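Local coordinates for protein RNA-dependent RNA polymerase (Qualyub virus, PDB 6DX1) that probably acts as a deubiquitinating cysteine protease through the viral ovarian tumor (vOTU) domain of this nairovirus polymerase, at residues Asn62-Phe67 with Glu105-Leu110. Sequence-based numbering, arbitrary orientation.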
# COMPACT_ATOMS: atom_id res chain seq x y z
N ASN A 62 -5.39 -13.34 0.16
CA ASN A 62 -5.05 -14.60 0.81
C ASN A 62 -3.71 -14.51 1.55
O ASN A 62 -3.58 -14.98 2.68
CB ASN A 62 -4.97 -15.73 -0.23
CG ASN A 62 -6.32 -16.22 -0.67
OD1 ASN A 62 -7.33 -16.02 0.00
ND2 ASN A 62 -6.35 -16.89 -1.83
N MET A 63 -2.69 -13.93 0.90
CA MET A 63 -1.38 -13.93 1.53
C MET A 63 -1.35 -13.00 2.74
O MET A 63 -0.62 -13.26 3.70
CB MET A 63 -0.28 -13.56 0.52
CG MET A 63 -0.29 -12.12 0.04
SD MET A 63 1.01 -11.77 -1.18
CE MET A 63 0.61 -12.94 -2.49
N CYS A 64 -2.16 -11.95 2.72
CA CYS A 64 -2.28 -11.09 3.91
C CYS A 64 -2.89 -11.84 5.08
O CYS A 64 -2.41 -11.74 6.21
CB CYS A 64 -3.12 -9.85 3.58
SG CYS A 64 -2.26 -8.65 2.54
N ARG A 65 -3.97 -12.59 4.83
CA ARG A 65 -4.59 -13.36 5.90
C ARG A 65 -3.62 -14.39 6.46
O ARG A 65 -3.54 -14.60 7.67
CB ARG A 65 -5.85 -14.05 5.39
CG ARG A 65 -7.03 -13.12 5.25
CD ARG A 65 -8.30 -13.88 4.87
NE ARG A 65 -8.31 -14.28 3.46
CZ ARG A 65 -8.88 -13.56 2.49
NH1 ARG A 65 -9.48 -12.42 2.77
NH2 ARG A 65 -8.85 -14.00 1.24
N GLU A 66 -2.85 -15.04 5.57
CA GLU A 66 -1.93 -16.08 6.02
C GLU A 66 -0.80 -15.50 6.87
O GLU A 66 -0.41 -16.10 7.88
CB GLU A 66 -1.36 -16.84 4.83
CG GLU A 66 -2.35 -17.87 4.29
CD GLU A 66 -2.08 -18.25 2.86
OE1 GLU A 66 -2.94 -18.93 2.26
OE2 GLU A 66 -1.01 -17.88 2.33
N PHE A 67 -0.25 -14.35 6.47
CA PHE A 67 0.80 -13.73 7.28
C PHE A 67 0.25 -13.25 8.62
O PHE A 67 0.96 -13.29 9.63
CB PHE A 67 1.45 -12.58 6.51
CG PHE A 67 2.74 -12.09 7.12
CD1 PHE A 67 3.90 -12.84 7.00
CD2 PHE A 67 2.79 -10.88 7.80
CE1 PHE A 67 5.10 -12.39 7.55
CE2 PHE A 67 3.99 -10.43 8.35
CZ PHE A 67 5.14 -11.18 8.22
N GLU A 105 1.01 -2.41 5.92
CA GLU A 105 1.88 -2.92 6.97
C GLU A 105 2.17 -4.40 6.77
O GLU A 105 3.33 -4.83 6.80
CB GLU A 105 1.26 -2.70 8.36
CG GLU A 105 2.14 -3.30 9.48
CD GLU A 105 1.45 -3.33 10.84
OE1 GLU A 105 2.15 -3.57 11.84
OE2 GLU A 105 0.23 -3.10 10.90
N ILE A 106 1.12 -5.20 6.55
CA ILE A 106 1.29 -6.65 6.41
C ILE A 106 2.22 -6.96 5.24
O ILE A 106 3.14 -7.78 5.36
CB ILE A 106 -0.07 -7.34 6.22
CG1 ILE A 106 -0.92 -7.25 7.50
CG2 ILE A 106 0.13 -8.81 5.82
CD1 ILE A 106 -2.36 -7.72 7.30
N LEU A 107 1.97 -6.34 4.09
CA LEU A 107 2.76 -6.68 2.91
C LEU A 107 4.21 -6.21 3.03
O LEU A 107 5.12 -6.89 2.56
CB LEU A 107 2.10 -6.10 1.66
CG LEU A 107 0.82 -6.86 1.31
CD1 LEU A 107 -0.06 -6.00 0.42
CD2 LEU A 107 1.16 -8.18 0.64
N SER A 108 4.44 -5.04 3.65
CA SER A 108 5.82 -4.59 3.83
C SER A 108 6.63 -5.60 4.62
O SER A 108 7.83 -5.81 4.35
CB SER A 108 5.85 -3.21 4.50
OG SER A 108 5.47 -3.29 5.86
N LYS A 109 5.99 -6.27 5.59
CA LYS A 109 6.68 -7.21 6.46
C LYS A 109 6.73 -8.61 5.88
O LYS A 109 7.72 -9.33 6.10
CB LYS A 109 6.01 -7.20 7.84
CG LYS A 109 6.17 -5.84 8.53
CD LYS A 109 5.37 -5.69 9.82
CE LYS A 109 5.76 -4.39 10.53
NZ LYS A 109 4.94 -4.16 11.77
N LEU A 110 5.71 -9.01 5.12
CA LEU A 110 5.74 -10.30 4.43
C LEU A 110 6.75 -10.29 3.29
O LEU A 110 7.58 -11.21 3.16
CB LEU A 110 4.34 -10.65 3.91
CG LEU A 110 4.27 -11.79 2.89
CD1 LEU A 110 4.60 -13.13 3.52
CD2 LEU A 110 2.89 -11.85 2.24
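With CG of F67 and CG of L110 both trans to their own backbone N (chi1 -167° and 166°), the two side chains run alongside in opposite senses, and CA and CB of L110 lie over one face of the ring. L110 CB sits 3.9 Å from the F67 ring centroid, close to the ring normal, in a CH-pi contact, while L110 CD1 reaches past the rim to within 3.6 Å of F67 CD1. The outer end of the ring reaches K109, where F67 CZ stands 3.8 Å from K109 O and F67 CE2 meets K109 CB. The remainder of the K109 chain runs on, extended, to salt bridges with E105 and D15. Segments 62-67 and 105-110 belong to helices 57-70 and 101-111 of the OTU fold, a papain-like (clan CA) cysteine protease architecture; their axes cross steeply at 77°, 9.7 Å apart at closest approach. At the closest backbone approach, I106 CG2 packs 3.8 Å from C64 CA and also touches F67 CD2, and Y88 of helix 85-92 touches both C64 and I106. C64 SG rests against the branch of L107, 3.8 Å from CG. M63 SD touches the CD2 methyls of both L107 and L110, and helix 41-51 adds L50 against M63 and F42 against L107.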